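Conserved hypothetical protein (PDB 2G40) belongs to the LutC/YkgG family, forms a homodimer and may function in the utilization of L-lactate. Local coordinates at residues A[50-60]-A[166-174]. Numbering follows the deposited sequence.
Sequences PLSRAEILHQF and VREDQIVQT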
loop_
_atom_site.group_PDB
_atom_site.type_symbol
_atom_site.label_atom_id
_atom_site.label_comp_id
_atom_site.label_asym_id
_atom_site.label_seq_id
_atom_site.Cartn_x
_atom_site.Cartn_y
_atom_site.Cartn_z
ATOM N N PRO A 50 12.459 24.152 10.797
ATOM C CA PRO A 50 11.435 23.211 11.228
ATOM C C PRO A 50 10.239 23.884 11.875
ATOM O O PRO A 50 10.398 24.861 12.585
ATOM C CB PRO A 50 12.170 22.328 12.258
ATOM C CG PRO A 50 13.507 22.948 12.448
ATOM C CD PRO A 50 13.797 23.715 11.216
ATOM N N LEU A 51 9.049 23.354 11.621
ATOM C CA LEU A 51 7.844 23.820 12.298
ATOM C C LEU A 51 7.869 23.352 13.756
ATOM O O LEU A 51 8.537 22.362 14.103
ATOM C CB LEU A 51 6.601 23.286 11.591
ATOM C CG LEU A 51 6.301 23.849 10.193
ATOM C CD1 LEU A 51 5.045 23.195 9.621
ATOM C CD2 LEU A 51 6.158 25.367 10.215
ATOM N N SER A 52 7.157 24.064 14.618
ATOM C CA SER A 52 6.995 23.612 15.985
ATOM C C SER A 52 6.094 22.393 16.003
ATOM O O SER A 52 5.352 22.140 15.046
ATOM C CB SER A 52 6.398 24.717 16.840
ATOM O OG SER A 52 5.032 24.932 16.527
ATOM N N ARG A 53 6.127 21.644 17.097
ATOM C CA ARG A 53 5.212 20.518 17.262
ATOM C C ARG A 53 3.763 20.962 17.176
ATOM O O ARG A 53 2.940 20.270 16.576
ATOM C CB ARG A 53 5.436 19.790 18.587
ATOM C CG ARG A 53 6.808 19.129 18.724
ATOM C CD ARG A 53 7.039 18.099 17.613
ATOM N NE ARG A 53 5.960 17.112 17.548
ATOM C CZ ARG A 53 5.790 16.251 16.550
ATOM N NH1 ARG A 53 6.624 16.240 15.521
ATOM N NH2 ARG A 53 4.795 15.380 16.590
ATOM N N ALA A 54 3.446 22.110 17.757
ATOM C CA ALA A 54 2.069 22.603 17.677
ATOM C C ALA A 54 1.634 22.875 16.233
ATOM O O ALA A 54 0.546 22.480 15.830
ATOM C CB ALA A 54 1.888 23.840 18.541
ATOM N N GLU A 55 2.494 23.544 15.467
ATOM C CA GLU A 55 2.251 23.826 14.048
ATOM C C GLU A 55 2.150 22.558 13.207
ATOM O O GLU A 55 1.328 22.466 12.282
ATOM C CB GLU A 55 3.363 24.696 13.502
ATOM C CG GLU A 55 3.371 26.105 14.040
ATOM C CD GLU A 55 4.632 26.856 13.691
ATOM O OE1 GLU A 55 5.733 26.265 13.698
ATOM O OE2 GLU A 55 4.527 28.071 13.419
ATOM N N ILE A 56 2.979 21.578 13.539
ATOM C CA ILE A 56 2.938 20.277 12.883
ATOM C C ILE A 56 1.582 19.586 13.114
ATOM O O ILE A 56 0.969 19.104 12.169
ATOM C CB ILE A 56 4.118 19.378 13.339
ATOM C CG1 ILE A 56 5.434 19.934 12.803
ATOM C CG2 ILE A 56 3.922 17.942 12.859
ATOM C CD1 ILE A 56 6.653 19.234 13.394
ATOM N N LEU A 57 1.134 19.534 14.370
ATOM C CA LEU A 57 -0.152 18.949 14.724
ATOM C C LEU A 57 -1.296 19.649 14.004
ATOM O O LEU A 57 -2.181 19.007 13.417
ATOM C CB LEU A 57 -0.349 19.011 16.242
ATOM C CG LEU A 57 0.495 17.976 17.003
ATOM C CD1 LEU A 57 0.455 18.218 18.492
ATOM C CD2 LEU A 57 0.037 16.559 16.685
ATOM N N HIS A 58 -1.254 20.976 14.003
ATOM C CA HIS A 58 -2.281 21.755 13.325
ATOM C C HIS A 58 -2.249 21.531 11.829
ATOM O O HIS A 58 -3.276 21.371 11.200
ATOM C CB HIS A 58 -2.121 23.232 13.634
ATOM C CG HIS A 58 -2.470 23.584 15.044
ATOM N ND1 HIS A 58 -2.138 24.794 15.608
ATOM C CD2 HIS A 58 -3.130 22.890 16.002
ATOM C CE1 HIS A 58 -2.570 24.828 16.856
ATOM N NE2 HIS A 58 -3.202 23.698 17.108
ATOM N N GLN A 59 -1.059 21.467 11.263
ATOM C CA GLN A 59 -0.924 21.146 9.843
ATOM C C GLN A 59 -1.458 19.762 9.466
ATOM O O GLN A 59 -2.151 19.611 8.457
ATOM C CB GLN A 59 0.541 21.280 9.443
ATOM C CG GLN A 59 0.811 20.966 7.990
ATOM C CD GLN A 59 2.235 21.225 7.652
ATOM O OE1 GLN A 59 3.136 20.503 8.083
ATOM N NE2 GLN A 59 2.458 22.251 6.884
ATOM N N PHE A 60 -1.130 18.754 10.271
ATOM C CA PHE A 60 -1.564 17.390 10.039
ATOM C C PHE A 60 -3.082 17.366 10.059
ATOM O O PHE A 60 -3.708 16.840 9.138
ATOM C CB PHE A 60 -0.995 16.468 11.120
ATOM C CG PHE A 60 -1.369 15.015 10.972
ATOM C CD1 PHE A 60 -1.072 14.311 9.815
ATOM C CD2 PHE A 60 -1.996 14.340 12.025
ATOM C CE1 PHE A 60 -1.385 12.949 9.696
ATOM C CE2 PHE A 60 -2.330 13.011 11.921
ATOM C CZ PHE A 60 -2.014 12.296 10.737
ATOM N N VAL A 166 -2.930 7.441 15.739
ATOM C CA VAL A 166 -1.619 8.003 15.452
ATOM C C VAL A 166 -1.125 8.617 16.741
ATOM O O VAL A 166 -1.735 9.523 17.260
ATOM C CB VAL A 166 -1.741 9.094 14.383
ATOM C CG1 VAL A 166 -0.364 9.740 14.131
ATOM C CG2 VAL A 166 -2.360 8.534 13.100
ATOM N N ARG A 167 -0.018 8.126 17.286
ATOM C CA ARG A 167 0.526 8.750 18.480
ATOM C C ARG A 167 1.083 10.104 18.089
ATOM O O ARG A 167 1.644 10.225 17.024
ATOM C CB ARG A 167 1.631 7.910 19.066
ATOM C CG ARG A 167 1.210 6.536 19.475
ATOM C CD ARG A 167 2.181 5.950 20.474
ATOM N NE ARG A 167 3.540 5.976 19.951
ATOM C CZ ARG A 167 4.028 5.082 19.093
ATOM N NH1 ARG A 167 3.281 4.062 18.673
ATOM N NH2 ARG A 167 5.278 5.198 18.661
ATOM N N GLU A 168 0.919 11.117 18.936
ATOM C CA GLU A 168 1.484 12.432 18.664
ATOM C C GLU A 168 2.949 12.326 18.214
ATOM O O GLU A 168 3.349 12.994 17.256
ATOM C CB GLU A 168 1.352 13.340 19.886
ATOM C CG GLU A 168 1.904 14.746 19.709
ATOM C CD GLU A 168 3.403 14.883 19.969
ATOM O OE1 GLU A 168 4.021 13.992 20.601
ATOM O OE2 GLU A 168 3.960 15.908 19.530
ATOM N N ASP A 169 3.726 11.458 18.872
ATOM C CA ASP A 169 5.159 11.292 18.580
ATOM C C ASP A 169 5.472 10.558 17.288
ATOM O O ASP A 169 6.633 10.431 16.915
ATOM C CB ASP A 169 5.894 10.622 19.756
ATOM C CG ASP A 169 5.459 9.181 19.999
ATOM O OD1 ASP A 169 4.769 8.586 19.156
ATOM O OD2 ASP A 169 5.820 8.637 21.058
ATOM N N GLN A 170 4.448 10.079 16.598
ATOM C CA GLN A 170 4.625 9.450 15.298
ATOM C C GLN A 170 4.426 10.443 14.159
ATOM O O GLN A 170 4.577 10.087 12.990
ATOM C CB GLN A 170 3.615 8.309 15.105
ATOM C CG GLN A 170 3.918 7.074 15.897
ATOM C CD GLN A 170 2.882 6.019 15.649
ATOM O OE1 GLN A 170 1.714 6.219 15.947
ATOM N NE2 GLN A 170 3.298 4.895 15.114
ATOM N N ILE A 171 4.049 11.669 14.483
ATOM C CA ILE A 171 3.800 12.655 13.449
ATOM C C ILE A 171 5.087 13.450 13.211
ATOM O O ILE A 171 5.638 14.016 14.143
ATOM C CB ILE A 171 2.668 13.606 13.844
ATOM C CG1 ILE A 171 1.377 12.821 14.110
ATOM C CG2 ILE A 171 2.488 14.651 12.765
ATOM C CD1 ILE A 171 0.343 13.619 14.919
ATOM N N VAL A 172 5.557 13.472 11.972
ATOM C CA VAL A 172 6.729 14.253 11.593
ATOM C C VAL A 172 6.276 15.269 10.580
ATOM O O VAL A 172 5.187 15.153 10.023
ATOM C CB VAL A 172 7.878 13.370 10.998
ATOM C CG1 VAL A 172 8.305 12.337 12.020
ATOM C CG2 VAL A 172 7.455 12.699 9.688
ATOM N N GLN A 173 7.104 16.267 10.340
ATOM C CA GLN A 173 6.706 17.341 9.449
ATOM C C GLN A 173 6.803 16.953 7.986
ATOM O O GLN A 173 5.862 17.165 7.213
ATOM C CB GLN A 173 7.538 18.584 9.711
ATOM C CG GLN A 173 7.248 19.689 8.720
ATOM C CD GLN A 173 8.082 20.904 8.946
ATOM O OE1 GLN A 173 8.752 21.041 9.975
ATOM N NE2 GLN A 173 8.058 21.811 7.972
ATOM N N THR A 174 7.954 16.420 7.591
ATOM C CA THR A 174 8.281 16.289 6.184
ATOM C C THR A 174 8.263 14.838 5.723
ATOM O O THR A 174 8.482 13.912 6.511
ATOM C CB THR A 174 9.682 16.856 5.911
ATOM O OG1 THR A 174 10.642 16.099 6.666
ATOM C CG2 THR A 174 9.756 18.335 6.305
#
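The first turns of helix 53-66 lie against residues 166-174, which run from the end of strand 161-167 of the parallel sheet through strand 171-172 of the mixed sheet to Gln-173 and Thr-174, with the CA atoms of Ile-56 and Gln-173 5.9 Å apart. The contact thus packs the N-terminal helix of the modelled chain on the junction of the two sheets in this LUD-domain protein. Arg-53 carries most of the polar part. Its chain bends at chi2 (-59°) and chi3 (-54°), which brings the guanidinium over to Glu-168 and Ile-171. Arg-53 NE and NH2 meet Glu-168 OE2 side-on, each at 3.1 Å, in a salt bridge. The guanidinium and carboxylate planes stand 89° apart, and both nitrogens reach OE2 from the same face of the carboxylate. End-on, NH1 and NH2 both donate to the backbone oxygen Ile-171 O. An alanine in place of Arg-53 would probably leave the Glu-168 carboxylate without its mate and Ile-171 O without these two donors. Next to this polar group the Ile-171 side chain fills the apolar centre. Ile-171 CD1 presses on Leu-57 CD2 at 3.4 Å, a tight fit, and also touches Phe-60 CD2. Ile-171 CG2 meets Ile-56 CG2 at 3.6 Å. Val-222 of strand 217-223 touches both Ile-171 and Phe-60. A capping box of Ser-52 and Glu-55 starts the helix. Just before the helix, Leu-51 is crossed at about a right angle by the extended side chain of Gln-173. Leu-51 CG sits 3.5 Å from Gln-173 NE2, while Leu-51 N donates to Gln-173 OE1 in a nearly straight bond of 2.9 Å.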